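Long-range contacts in glycerophosphoryl diester phosphodiesterase (Agrobacterium tumefaciens str. C58, PDB 3KS6), which is a TIM-barrel protein of the glycerophosphoryl diester phosphodiesterase family that holds a magnesium ion at a site of three acidic residues: residues E35-H39 / V48-P52; L69-K73 / P85-E90; R134-F140 / R154-V160. All blocks are in the same frame, centred on the assembly; numbering follows the deposited sequence.

Contact 1 (E35-H39 / V48-P52). With MG (magnesium ion), chain F.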
ATOM      1  N   GLU A  35       1.033   1.700  -4.638  1.00 17.83           N
ATOM      2  CA  GLU A  35       1.192   1.098  -3.321  1.00 17.09           C
ATOM      3  C   GLU A  35       2.389   0.141  -3.307  1.00 18.03           C
ATOM      4  O   GLU A  35       2.596  -0.593  -4.261  1.00 17.80           O
ATOM      5  CB  GLU A  35      -0.088   0.377  -2.864  1.00 16.62           C
ATOM      6  CG  GLU A  35      -0.042  -0.014  -1.352  1.00 14.44           C
ATOM      7  CD  GLU A  35       0.549  -1.392  -1.051  1.00 18.02           C
ATOM      8  OE1 GLU A  35       0.824  -2.167  -1.968  1.00 18.20           O
ATOM      9  OE2 GLU A  35       0.763  -1.698   0.149  1.00 18.05           O
ATOM     10  N   PHE A  36       3.137   0.121  -2.206  1.00 18.98           N
ATOM     11  CA  PHE A  36       4.259  -0.784  -2.039  1.00 15.53           C
ATOM     12  C   PHE A  36       4.597  -0.930  -0.562  1.00 17.79           C
ATOM     13  O   PHE A  36       4.205  -0.099   0.261  1.00 19.25           O
ATOM     14  CB  PHE A  36       5.480  -0.249  -2.823  1.00 19.44           C
ATOM     15  CG  PHE A  36       5.901   1.123  -2.377  1.00 18.07           C
ATOM     16  CD1 PHE A  36       5.250   2.242  -2.884  1.00 17.23           C
ATOM     17  CD2 PHE A  36       6.880   1.292  -1.402  1.00 20.01           C
ATOM     18  CE1 PHE A  36       5.581   3.492  -2.472  1.00 19.60           C
ATOM     19  CE2 PHE A  36       7.228   2.557  -0.974  1.00 21.91           C
ATOM     20  CZ  PHE A  36       6.593   3.673  -1.528  1.00 21.71           C
ATOM     21  N   ASP A  37       5.332  -1.998  -0.260  1.00 14.63           N
ATOM     22  CA  ASP A  37       5.731  -2.364   1.106  1.00 18.57           C
ATOM     23  C   ASP A  37       7.269  -2.340   1.138  1.00 18.36           C
ATOM     24  O   ASP A  37       7.918  -2.520   0.125  1.00 16.73           O
ATOM     25  CB  ASP A  37       5.247  -3.779   1.429  1.00 19.14           C
ATOM     26  CG  ASP A  37       3.868  -4.075   0.864  1.00 21.80           C
ATOM     27  OD1 ASP A  37       2.850  -3.582   1.425  1.00 17.56           O
ATOM     28  OD2 ASP A  37       3.795  -4.800  -0.152  1.00 20.76           O
ATOM     29  N   LEU A  38       7.840  -2.146   2.317  1.00 19.92           N
ATOM     30  CA  LEU A  38       9.287  -1.970   2.449  1.00 21.80           C
ATOM     31  C   LEU A  38       9.814  -2.837   3.567  1.00 22.64           C
ATOM     32  O   LEU A  38       9.113  -3.040   4.561  1.00 20.61           O
ATOM     33  CB  LEU A  38       9.616  -0.487   2.762  1.00 23.62           C
ATOM     34  CG  LEU A  38       9.206   0.628   1.770  1.00 20.84           C
ATOM     35  CD1 LEU A  38       9.552   2.052   2.331  1.00 16.11           C
ATOM     36  CD2 LEU A  38       9.861   0.398   0.423  1.00 18.07           C
ATOM     37  N   HIS A  39      11.056  -3.318   3.417  1.00 21.21           N
ATOM     38  CA  HIS A  39      11.777  -4.084   4.452  1.00 18.59           C
ATOM     39  C   HIS A  39      13.245  -3.672   4.529  1.00 19.52           C
ATOM     40  O   HIS A  39      13.846  -3.296   3.512  1.00 20.33           O
ATOM     41  CB  HIS A  39      11.706  -5.583   4.141  1.00 19.32           C
ATOM     42  CG  HIS A  39      10.316  -6.132   4.156  1.00 20.38           C
ATOM     43  ND1 HIS A  39       9.711  -6.602   5.301  1.00 21.00           N
ATOM     44  CD2 HIS A  39       9.393  -6.214   3.174  1.00 19.91           C
ATOM     45  CE1 HIS A  39       8.481  -6.982   5.007  1.00 26.00           C
ATOM     46  NE2 HIS A  39       8.265  -6.753   3.725  1.00 24.36           N
ATOM     47  N   VAL A  48      12.062  -2.902  -1.656  1.00 19.70           N
ATOM     48  CA  VAL A  48      10.637  -2.877  -1.964  1.00 17.90           C
ATOM     49  C   VAL A  48      10.199  -4.339  -2.238  1.00 19.06           C
ATOM     50  O   VAL A  48      10.586  -4.952  -3.220  1.00 18.80           O
ATOM     51  CB  VAL A  48      10.350  -2.006  -3.206  1.00 21.15           C
ATOM     52  CG1 VAL A  48       8.865  -1.933  -3.495  1.00 20.15           C
ATOM     53  CG2 VAL A  48      10.948  -0.589  -3.030  1.00 19.78           C
ATOM     54  N   HIS A  49       9.429  -4.900  -1.320  1.00 18.00           N
ATOM     55  CA  HIS A  49       9.010  -6.310  -1.373  1.00 17.05           C
ATOM     56  C   HIS A  49       7.843  -6.483  -0.441  1.00 17.60           C
ATOM     57  O   HIS A  49       7.805  -5.857   0.625  1.00 16.96           O
ATOM     58  CB  HIS A  49      10.165  -7.210  -0.933  1.00 17.07           C
ATOM     59  CG  HIS A  49      10.086  -8.605  -1.473  1.00 18.82           C
ATOM     60  ND1 HIS A  49      10.561  -8.928  -2.722  1.00 21.58           N
ATOM     61  CD2 HIS A  49       9.611  -9.763  -0.944  1.00 21.93           C
ATOM     62  CE1 HIS A  49      10.382 -10.218  -2.952  1.00 22.88           C
ATOM     63  NE2 HIS A  49       9.809 -10.754  -1.891  1.00 18.15           N
ATOM     64  N   HIS A  50       6.899  -7.356  -0.792  1.00 17.93           N
ATOM     65  CA  HIS A  50       5.749  -7.556   0.080  1.00 17.33           C
ATOM     66  C   HIS A  50       6.079  -8.384   1.331  1.00 19.47           C
ATOM     67  O   HIS A  50       6.033  -7.851   2.440  1.00 17.88           O
ATOM     68  CB  HIS A  50       4.591  -8.203  -0.693  1.00 20.59           C
ATOM     69  CG  HIS A  50       3.441  -8.537   0.189  1.00 16.11           C
ATOM     70  ND1 HIS A  50       3.012  -9.834   0.395  1.00 23.46           N
ATOM     71  CD2 HIS A  50       2.686  -7.750   0.984  1.00 19.11           C
ATOM     72  CE1 HIS A  50       2.030  -9.816   1.278  1.00 20.71           C
ATOM     73  NE2 HIS A  50       1.808  -8.564   1.643  1.00 23.30           N
ATOM     74  N   ASP A  51       6.428  -9.669   1.165  1.00 18.93           N
ATOM     75  CA  ASP A  51       6.707 -10.516   2.331  1.00 18.76           C
ATOM     76  C   ASP A  51       8.061 -10.147   2.965  1.00 18.86           C
ATOM     77  O   ASP A  51       8.944  -9.604   2.291  1.00 18.36           O
ATOM     78  CB  ASP A  51       6.758 -12.000   1.958  1.00 18.89           C
ATOM     79  CG  ASP A  51       5.404 -12.602   1.659  1.00 21.44           C
ATOM     80  OD1 ASP A  51       4.360 -12.079   2.096  1.00 23.05           O
ATOM     81  OD2 ASP A  51       5.423 -13.637   0.975  1.00 22.70           O
ATOM     82  N   PRO A  52       8.240 -10.455   4.257  1.00 19.25           N
ATOM     83  CA  PRO A  52       9.522 -10.205   4.893  1.00 20.43           C
ATOM     84  C   PRO A  52      10.569 -11.216   4.441  1.00 20.72           C
ATOM     85  O   PRO A  52      11.731 -11.112   4.850  1.00 23.14           O
ATOM     86  CB  PRO A  52       9.205 -10.340   6.385  1.00 21.71           C
ATOM     87  CG  PRO A  52       8.034 -11.256   6.442  1.00 22.82           C
ATOM     88  CD  PRO A  52       7.242 -10.994   5.205  1.00 21.89           C
TER
HETATM   89 MG    MG F 251       0.829  -3.590   0.969  1.00 17.72          MG
HETATM   90  O   HOH W   1       1.301  -4.399  -0.935  1.00 16.16           O
HETATM   91  O   HOH W   2       0.586  -5.546   1.663  1.00 20.80           O
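With CG anti to its carbonyl carbon (chi1 -63°), H39 drops its imidazole onto the loop at H50-P52, while H50, its CG anti to the backbone N (chi1 175°), runs alongside D37 in the same direction. H39 NE2 donates to H50 O at 2.8 Å, from above the carbonyl plane but close to the plane of its own ring. P52 lies over one ring face, its CA 3.7 Å from the H39 ring centroid in a CH-pi contact. The ring's other nitrogen, ND1, bonds to Y115 OH, so both nitrogens fix its rotation. H50 O is gripped twice, since K107 NZ also donates to it.

D37 OD2 meets the edge of the H50 ring, 3.4 Å from H50 CD2, whereas D37 OD1 binds magnesium at 2.1 Å. E35 OE2 coordinates the metal at the same distance. Water 1, a magnesium ligand too, donates to E35 OE1 and D37 OD2, tying the two carboxylates together. E105 supplies a further carboxylate oxygen.

H49 N donates to D37 O at 3.2 Å. L38 and V48 form an antiparallel, non-hydrogen-bonded pair, L38 CD2 touching V48 CG2 at 3.8 Å. Barrel strand 33-40 runs between parallel strands 4-8 and 101-106; F36 and V48 pack on L91 of helix 88-95, and L38 on F118 and V122 of helix 118-128.

Contact 2 (L69-K73 / P85-E90)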
ATOM      1  N   LEU A  69      21.998  -6.325   0.988  1.00 23.72           N
ATOM      2  CA  LEU A  69      21.380  -5.881  -0.245  1.00 23.74           C
ATOM      3  C   LEU A  69      21.932  -6.643  -1.439  1.00 25.24           C
ATOM      4  O   LEU A  69      21.171  -7.003  -2.318  1.00 23.65           O
ATOM      5  CB  LEU A  69      21.583  -4.374  -0.468  1.00 23.00           C
ATOM      6  CG  LEU A  69      20.968  -3.790  -1.739  1.00 28.25           C
ATOM      7  CD1 LEU A  69      19.424  -4.040  -1.761  1.00 21.31           C
ATOM      8  CD2 LEU A  69      21.313  -2.289  -1.865  1.00 25.35           C
ATOM      9  N   ALA A  70      23.248  -6.898  -1.500  1.00 25.65           N
ATOM     10  CA  ALA A  70      23.815  -7.617  -2.654  1.00 25.21           C
ATOM     11  C   ALA A  70      23.189  -9.019  -2.816  1.00 25.38           C
ATOM     12  O   ALA A  70      22.919  -9.464  -3.920  1.00 27.06           O
ATOM     13  CB  ALA A  70      25.328  -7.722  -2.533  1.00 27.68           C
ATOM     14  N   LYS A  71      22.941  -9.699  -1.712  1.00 25.76           N
ATOM     15  CA  LYS A  71      22.345 -11.020  -1.772  1.00 27.62           C
ATOM     16  C   LYS A  71      20.902 -10.886  -2.293  1.00 26.86           C
ATOM     17  O   LYS A  71      20.508 -11.580  -3.229  1.00 24.87           O
ATOM     18  CB  LYS A  71      22.422 -11.712  -0.406  1.00 29.47           C
ATOM     19  CG  LYS A  71      21.704 -13.061  -0.333  1.00 36.51           C
ATOM     20  CD  LYS A  71      22.190 -14.049  -1.378  1.00 44.12           C
ATOM     21  N   VAL A  72      20.153  -9.937  -1.736  1.00 23.63           N
ATOM     22  CA  VAL A  72      18.772  -9.690  -2.196  1.00 22.84           C
ATOM     23  C   VAL A  72      18.746  -9.417  -3.692  1.00 24.03           C
ATOM     24  O   VAL A  72      17.890  -9.932  -4.422  1.00 22.92           O
ATOM     25  CB  VAL A  72      18.117  -8.506  -1.429  1.00 20.94           C
ATOM     26  CG1 VAL A  72      16.771  -8.104  -2.074  1.00 23.01           C
ATOM     27  CG2 VAL A  72      17.925  -8.855   0.021  1.00 21.85           C
ATOM     28  N   LYS A  73      19.714  -8.636  -4.157  1.00 24.80           N
ATOM     29  CA  LYS A  73      19.802  -8.269  -5.558  1.00 25.03           C
ATOM     30  C   LYS A  73      20.124  -9.424  -6.489  1.00 25.50           C
ATOM     31  O   LYS A  73      19.942  -9.279  -7.683  1.00 25.87           O
ATOM     32  CB  LYS A  73      20.796  -7.112  -5.760  1.00 27.57           C
ATOM     33  CG  LYS A  73      20.215  -5.739  -5.385  1.00 31.30           C
ATOM     34  CD  LYS A  73      19.442  -5.161  -6.576  1.00 32.55           C
ATOM     35  CE  LYS A  73      18.807  -3.801  -6.294  1.00 31.27           C
ATOM     36  NZ  LYS A  73      17.923  -3.463  -7.442  1.00 24.83           N
ATOM     37  N   PRO A  85      14.680  -7.512  -7.132  1.00 22.91           N
ATOM     38  CA  PRO A  85      14.046  -6.599  -6.190  1.00 23.32           C
ATOM     39  C   PRO A  85      14.651  -5.196  -6.200  1.00 23.85           C
ATOM     40  O   PRO A  85      15.878  -5.043  -6.339  1.00 24.82           O
ATOM     41  CB  PRO A  85      14.271  -7.264  -4.828  1.00 24.88           C
ATOM     42  CG  PRO A  85      14.370  -8.721  -5.138  1.00 23.94           C
ATOM     43  CD  PRO A  85      15.039  -8.798  -6.501  1.00 23.31           C
HETATM   44  N   MSE A  86      13.792  -4.195  -6.062  1.00 22.44           N
HETATM   45  CA  MSE A  86      14.204  -2.781  -6.051  1.00 24.97           C
HETATM   46  C   MSE A  86      14.509  -2.249  -4.660  1.00 25.50           C
HETATM   47  O   MSE A  86      13.996  -2.756  -3.640  1.00 21.64           O
HETATM   48  CB  MSE A  86      13.103  -1.879  -6.621  1.00 23.22           C
HETATM   49  CG  MSE A  86      12.598  -2.222  -8.010  1.00 28.64           C
HETATM   50 SE   MSE A  86      11.456  -0.793  -8.699  0.75 30.16          SE
HETATM   51  CE  MSE A  86      12.712   0.505  -9.235  1.00 33.13           C
ATOM     52  N   THR A  87      15.341  -1.201  -4.634  1.00 23.58           N
ATOM     53  CA  THR A  87      15.539  -0.404  -3.446  1.00 21.99           C
ATOM     54  C   THR A  87      14.536   0.755  -3.466  1.00 21.66           C
ATOM     55  O   THR A  87      13.968   1.097  -4.517  1.00 20.16           O
ATOM     56  CB  THR A  87      16.979   0.185  -3.352  1.00 20.72           C
ATOM     57  OG1 THR A  87      17.201   1.059  -4.470  1.00 21.68           O
ATOM     58  CG2 THR A  87      18.024  -0.926  -3.296  1.00 24.18           C
ATOM     59  N   LEU A  88      14.301   1.350  -2.300  1.00 21.27           N
ATOM     60  CA  LEU A  88      13.432   2.517  -2.225  1.00 22.95           C
ATOM     61  C   LEU A  88      13.977   3.623  -3.169  1.00 20.54           C
ATOM     62  O   LEU A  88      13.214   4.259  -3.924  1.00 20.32           O
ATOM     63  CB  LEU A  88      13.312   3.029  -0.772  1.00 24.18           C
ATOM     64  CG  LEU A  88      12.477   4.298  -0.516  1.00 22.32           C
ATOM     65  CD1 LEU A  88      11.049   4.203  -1.101  1.00 18.35           C
ATOM     66  CD2 LEU A  88      12.464   4.640   0.984  1.00 22.19           C
ATOM     67  N   GLU A  89      15.289   3.844  -3.155  1.00 21.15           N
ATOM     68  CA  GLU A  89      15.902   4.876  -3.999  1.00 24.38           C
ATOM     69  C   GLU A  89      15.591   4.688  -5.482  1.00 22.77           C
ATOM     70  O   GLU A  89      15.268   5.643  -6.226  1.00 21.96           O
ATOM     71  CB  GLU A  89      17.434   4.878  -3.792  1.00 23.05           C
ATOM     72  CG  GLU A  89      18.159   5.816  -4.765  1.00 32.12           C
ATOM     73  CD  GLU A  89      19.685   5.794  -4.666  1.00 33.13           C
ATOM     74  OE1 GLU A  89      20.259   4.806  -4.160  1.00 40.43           O
ATOM     75  OE2 GLU A  89      20.290   6.792  -5.125  1.00 37.94           O
ATOM     76  N   GLU A  90      15.717   3.452  -5.933  1.00 24.06           N
ATOM     77  CA  GLU A  90      15.424   3.117  -7.327  1.00 23.97           C
ATOM     78  C   GLU A  90      13.954   3.376  -7.653  1.00 22.38           C
ATOM     79  O   GLU A  90      13.640   3.886  -8.734  1.00 21.75           O
ATOM     80  CB  GLU A  90      15.804   1.671  -7.594  1.00 23.09           C
ATOM     81  CG  GLU A  90      17.320   1.466  -7.588  1.00 21.37           C
ATOM     82  CD  GLU A  90      17.769  -0.018  -7.470  1.00 29.33           C
ATOM     83  OE1 GLU A  90      16.944  -0.932  -7.271  1.00 29.10           O
ATOM     84  OE2 GLU A  90      18.989  -0.250  -7.550  1.00 33.91           O
TER
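K73 and P85 bring the two backbones nearest, 6.0 Å between their CA atoms, and the chains then diverge to 8.6 Å between the CA atoms of L69 and T87. The first segment is a helical turn, closed by K73 N donating to L69 O; the second passes from loop through a weakly bonded strand at M86-T87 into helix 88-95.

K73 carries the polar part of the contact. Its chain bends at chi2 (-85°) and then runs straight, bringing NZ to P85 O at 2.8 Å and to E90 OE1 at 2.7 Å. The second bond is a salt bridge on the syn lone pair of E90 OE1.

T87 and E90 form a capping box at the start of helix 88-95: E90 N donates to T87 OG1, and T87 N reaches E90 OE1 at 3.1 Å from above the carboxylate plane. One oxygen therefore serves both the lysine and the cap, which holds the carboxylate in position.

Two apolar contacts complete the interface. L69 straddles T87 CG2 with both methyls, CD1 at 3.7 Å, and V72 CG1 rests on P85 CB at 3.8 Å. L69 and V72 also touch V47 of strand 46-48.

Contact 3 (R134-F140 / R154-V160)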
ATOM      1  N   ARG A 134       5.201  13.571  -0.918  1.00 21.77           N
ATOM      2  CA  ARG A 134       4.278  12.889  -1.804  1.00 21.51           C
ATOM      3  C   ARG A 134       3.908  11.509  -1.292  1.00 19.83           C
ATOM      4  O   ARG A 134       3.475  10.670  -2.061  1.00 20.25           O
ATOM      5  CB  ARG A 134       4.881  12.770  -3.187  1.00 22.23           C
ATOM      6  CG  ARG A 134       5.134  14.126  -3.859  1.00 25.36           C
ATOM      7  CD  ARG A 134       5.974  13.995  -5.138  1.00 26.36           C
ATOM      8  NE  ARG A 134       5.489  12.998  -6.075  1.00 24.62           N
ATOM      9  CZ  ARG A 134       6.148  12.591  -7.153  1.00 27.30           C
ATOM     10  NH1 ARG A 134       7.336  13.101  -7.462  1.00 27.65           N
ATOM     11  NH2 ARG A 134       5.602  11.668  -7.922  1.00 25.76           N
ATOM     12  N   THR A 135       4.039  11.275   0.004  1.00 17.58           N
ATOM     13  CA  THR A 135       3.788   9.942   0.549  1.00 16.22           C
ATOM     14  C   THR A 135       2.662   9.940   1.598  1.00 18.64           C
ATOM     15  O   THR A 135       2.562  10.855   2.443  1.00 18.43           O
ATOM     16  CB  THR A 135       5.075   9.358   1.191  1.00 17.00           C
ATOM     17  OG1 THR A 135       6.080   9.243   0.194  1.00 18.54           O
ATOM     18  CG2 THR A 135       4.819   7.953   1.788  1.00 19.58           C
ATOM     19  N   THR A 136       1.805   8.928   1.485  1.00 19.09           N
ATOM     20  CA  THR A 136       0.843   8.532   2.530  1.00 17.23           C
ATOM     21  C   THR A 136       1.360   7.221   3.101  1.00 17.81           C
ATOM     22  O   THR A 136       1.824   6.361   2.355  1.00 16.89           O
ATOM     23  CB  THR A 136      -0.574   8.296   1.918  1.00 20.10           C
ATOM     24  OG1 THR A 136      -1.170   9.563   1.618  1.00 23.76           O
ATOM     25  CG2 THR A 136      -1.485   7.520   2.858  1.00 24.72           C
ATOM     26  N   PHE A 137       1.267   7.049   4.417  1.00 19.03           N
ATOM     27  CA  PHE A 137       1.747   5.840   5.060  1.00 18.69           C
ATOM     28  C   PHE A 137       0.591   4.974   5.529  1.00 19.55           C
ATOM     29  O   PHE A 137      -0.420   5.473   6.021  1.00 17.90           O
ATOM     30  CB  PHE A 137       2.628   6.156   6.283  1.00 20.25           C
ATOM     31  CG  PHE A 137       3.907   6.856   5.924  1.00 18.20           C
ATOM     32  CD1 PHE A 137       5.040   6.120   5.589  1.00 19.36           C
ATOM     33  CD2 PHE A 137       3.981   8.232   5.955  1.00 19.15           C
ATOM     34  CE1 PHE A 137       6.223   6.761   5.281  1.00 19.97           C
ATOM     35  CE2 PHE A 137       5.174   8.895   5.616  1.00 19.89           C
ATOM     36  CZ  PHE A 137       6.301   8.145   5.316  1.00 16.80           C
ATOM     37  N   SER A 138       0.786   3.665   5.453  1.00 18.70           N
ATOM     38  CA  SER A 138      -0.253   2.722   5.873  1.00 16.14           C
ATOM     39  C   SER A 138       0.410   1.588   6.664  1.00 16.98           C
ATOM     40  O   SER A 138       1.594   1.374   6.523  1.00 13.76           O
ATOM     41  CB  SER A 138      -0.933   2.112   4.656  1.00 17.13           C
ATOM     42  OG  SER A 138      -0.027   1.348   3.872  1.00 17.10           O
ATOM     43  N   SER A 139      -0.366   0.908   7.510  1.00 17.31           N
ATOM     44  CA  SER A 139       0.131  -0.283   8.200  1.00 16.21           C
ATOM     45  C   SER A 139      -1.028  -1.010   8.781  1.00 16.46           C
ATOM     46  O   SER A 139      -2.031  -0.365   9.119  1.00 15.50           O
ATOM     47  CB  SER A 139       1.032   0.111   9.369  1.00 18.79           C
ATOM     48  OG  SER A 139       1.649  -1.013   9.935  1.00 17.00           O
ATOM     49  N   PHE A 140      -0.911  -2.339   8.921  1.00 14.57           N
ATOM     50  CA  PHE A 140      -1.896  -3.092   9.715  1.00 15.80           C
ATOM     51  C   PHE A 140      -1.615  -2.977  11.218  1.00 16.59           C
ATOM     52  O   PHE A 140      -2.488  -3.305  12.019  1.00 16.47           O
ATOM     53  CB  PHE A 140      -1.862  -4.570   9.356  1.00 17.20           C
ATOM     54  CG  PHE A 140      -2.554  -4.907   8.073  1.00 16.05           C
ATOM     55  CD1 PHE A 140      -1.877  -4.856   6.859  1.00 17.91           C
ATOM     56  CD2 PHE A 140      -3.894  -5.258   8.061  1.00 18.66           C
ATOM     57  CE1 PHE A 140      -2.507  -5.186   5.679  1.00 17.68           C
ATOM     58  CE2 PHE A 140      -4.526  -5.573   6.855  1.00 19.76           C
ATOM     59  CZ  PHE A 140      -3.821  -5.545   5.688  1.00 20.12           C
ATOM     60  N   ARG A 154       2.847  13.509   7.634  1.00 23.75           N
ATOM     61  CA  ARG A 154       2.208  12.957   6.439  1.00 21.38           C
ATOM     62  C   ARG A 154       0.947  12.173   6.778  1.00 21.21           C
ATOM     63  O   ARG A 154       0.815  11.682   7.883  1.00 19.46           O
ATOM     64  CB  ARG A 154       3.182  12.073   5.636  1.00 23.56           C
ATOM     65  CG  ARG A 154       4.436  12.824   5.079  1.00 22.69           C
ATOM     66  CD  ARG A 154       4.021  14.008   4.203  1.00 21.58           C
ATOM     67  NE  ARG A 154       3.140  13.568   3.132  1.00 19.09           N
ATOM     68  CZ  ARG A 154       2.306  14.344   2.433  1.00 25.29           C
ATOM     69  NH1 ARG A 154       2.210  15.641   2.655  1.00 27.08           N
ATOM     70  NH2 ARG A 154       1.542  13.801   1.507  1.00 24.31           N
ATOM     71  N   PRO A 155       0.014  12.064   5.826  1.00 21.06           N
ATOM     72  CA  PRO A 155      -1.193  11.317   6.126  1.00 21.09           C
ATOM     73  C   PRO A 155      -0.900   9.863   6.421  1.00 21.27           C
ATOM     74  O   PRO A 155       0.008   9.304   5.826  1.00 19.15           O
ATOM     75  CB  PRO A 155      -2.006  11.432   4.848  1.00 23.01           C
ATOM     76  CG  PRO A 155      -1.444  12.637   4.131  1.00 22.38           C
ATOM     77  CD  PRO A 155      -0.006  12.585   4.455  1.00 22.63           C
ATOM     78  N   ARG A 156      -1.679   9.293   7.350  1.00 20.42           N
ATOM     79  CA  ARG A 156      -1.599   7.892   7.756  1.00 21.24           C
ATOM     80  C   ARG A 156      -2.968   7.227   7.602  1.00 20.03           C
ATOM     81  O   ARG A 156      -4.008   7.882   7.818  1.00 20.12           O
ATOM     82  CB  ARG A 156      -1.193   7.785   9.229  1.00 20.26           C
ATOM     83  CG  ARG A 156       0.209   8.289   9.574  1.00 27.28           C
ATOM     84  CD  ARG A 156       0.341   8.703  11.062  1.00 27.63           C
ATOM     85  NE  ARG A 156      -0.369   9.963  11.384  1.00 35.73           N
ATOM     86  CZ  ARG A 156      -1.448  10.076  12.170  1.00 39.00           C
ATOM     87  NH1 ARG A 156      -1.944   9.039  12.812  1.00 29.78           N
ATOM     88  NH2 ARG A 156      -2.022  11.263  12.345  1.00 34.52           N
ATOM     89  N   LEU A 157      -2.965   5.934   7.272  1.00 18.71           N
ATOM     90  CA  LEU A 157      -4.195   5.151   7.284  1.00 16.00           C
ATOM     91  C   LEU A 157      -3.922   3.764   7.876  1.00 17.71           C
ATOM     92  O   LEU A 157      -2.911   3.139   7.562  1.00 13.37           O
ATOM     93  CB  LEU A 157      -4.861   5.061   5.916  1.00 19.44           C
ATOM     94  CG  LEU A 157      -4.306   4.120   4.863  1.00 19.72           C
ATOM     95  CD1 LEU A 157      -4.942   2.762   4.935  1.00 17.04           C
ATOM     96  CD2 LEU A 157      -4.474   4.665   3.447  1.00 25.51           C
ATOM     97  N   TRP A 158      -4.866   3.321   8.704  1.00 15.97           N
ATOM     98  CA  TRP A 158      -4.805   2.034   9.382  1.00 14.38           C
ATOM     99  C   TRP A 158      -5.529   1.002   8.555  1.00 17.09           C
ATOM    100  O   TRP A 158      -6.714   1.136   8.219  1.00 16.76           O
ATOM    101  CB  TRP A 158      -5.398   2.151  10.777  1.00 16.04           C
ATOM    102  CG  TRP A 158      -5.297   0.869  11.571  1.00 14.28           C
ATOM    103  CD1 TRP A 158      -4.326  -0.065  11.506  1.00 18.88           C
ATOM    104  CD2 TRP A 158      -6.233   0.422  12.558  1.00 13.42           C
ATOM    105  NE1 TRP A 158      -4.606  -1.102  12.378  1.00 17.66           N
ATOM    106  CE2 TRP A 158      -5.783  -0.819  13.026  1.00 16.63           C
ATOM    107  CE3 TRP A 158      -7.407   0.968  13.091  1.00 18.12           C
ATOM    108  CZ2 TRP A 158      -6.462  -1.532  14.023  1.00 21.71           C
ATOM    109  CZ3 TRP A 158      -8.077   0.265  14.050  1.00 14.90           C
ATOM    110  CH2 TRP A 158      -7.606  -0.966  14.520  1.00 18.34           C
ATOM    111  N   LEU A 159      -4.785  -0.030   8.195  1.00 16.92           N
ATOM    112  CA  LEU A 159      -5.313  -1.182   7.475  1.00 17.95           C
ATOM    113  C   LEU A 159      -5.886  -2.140   8.479  1.00 19.03           C
ATOM    114  O   LEU A 159      -5.169  -2.640   9.383  1.00 16.65           O
ATOM    115  CB  LEU A 159      -4.191  -1.859   6.705  1.00 21.46           C
ATOM    116  CG  LEU A 159      -3.550  -0.984   5.602  1.00 19.58           C
ATOM    117  CD1 LEU A 159      -2.209  -1.593   5.113  1.00 17.02           C
ATOM    118  CD2 LEU A 159      -4.552  -0.847   4.476  1.00 20.65           C
ATOM    119  N   VAL A 160      -7.184  -2.379   8.330  1.00 16.16           N
ATOM    120  CA  VAL A 160      -7.976  -3.206   9.274  1.00 16.61           C
ATOM    121  C   VAL A 160      -8.324  -4.527   8.584  1.00 16.57           C
ATOM    122  O   VAL A 160      -9.147  -4.579   7.636  1.00 17.27           O
ATOM    123  CB  VAL A 160      -9.229  -2.444   9.687  1.00 16.38           C
ATOM    124  CG1 VAL A 160     -10.134  -3.305  10.618  1.00 16.16           C
ATOM    125  CG2 VAL A 160      -8.853  -1.106  10.372  1.00 18.54           C
TER
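F137 and R156, S138 and L157, and S139 and W158 pair across two neighbouring parallel strands of the TIM barrel, joined through helix 142-151 in a beta-alpha-beta unit. The two short strands are inclined by 25° to each other, in keeping with barrel twist.

Backbone hydrogen bonds alternate between the strands. F137 N donates to P155 O at 2.9 Å, and F137 O in turn takes L157 N, nearly in line with the carbonyl. Next comes S139 N to L157 O, a weak bond at 3.4 Å, and then L159 N to S139 O, again 2.9 Å. CA-H...O contacts supplement them, as from R156 CA to F137 O.

Side chains bond to main-chain oxygens at both ends. R154, folded back by its bends at chi2 (-57°) and chi3 (-56°), grips T135 O side-on: NE at 2.9 Å in the carbonyl plane, NH2 at 3.3 Å from above it. Both bonds lie near the guanidinium plane, one face of which rests over P155 CD. W158 NE1 gives its ring N-H to F140 O at 3.1 Å, in the indole plane but well above that of the carbonyl. The same ring presents its edge to S139 O.

Apolar packing differs between the faces. On the side of F137, S139, R156 and W158, strands meet helices: F137 touches L148 of helix 142-151 and W158 touches V173 of helix 162-179. R154 CB comes up to the F137 ring edge, 3.8 Å from F137 CE2. On the face of S138 and L157, S138 CB packs on L157 CG. S138, F140 and L159 also touch E105, a magnesium ligand. F140 also meets W210 edge-to-face, and L159 CB sits squarely over the centre of the F140 ring, 3.5 Å from its centroid.

Overall arrangement
All three contacts reach one mixed sheet, and only contact 1 holds magnesium ligands of its own. Contacts 1 and 2 adjoin, with centres 11 Å apart: V48 N lies 2.8 Å from M86 O, a probable hydrogen bond, and V48 CG2 packs against T87 O. Strand 46-48 pairs antiparallel with 33-40 on one side and with 86-87 on the other, so the sheet reaches contact 2. Contact 3 does not touch contact 1; their centres are 14 Å apart and their nearest atoms about 5 Å. Strand 101-106 lies between them, and its E105 binds the magnesium alongside E35 and D37. Contact 2 is peripheral, its centre 23 Å from that of contact 3.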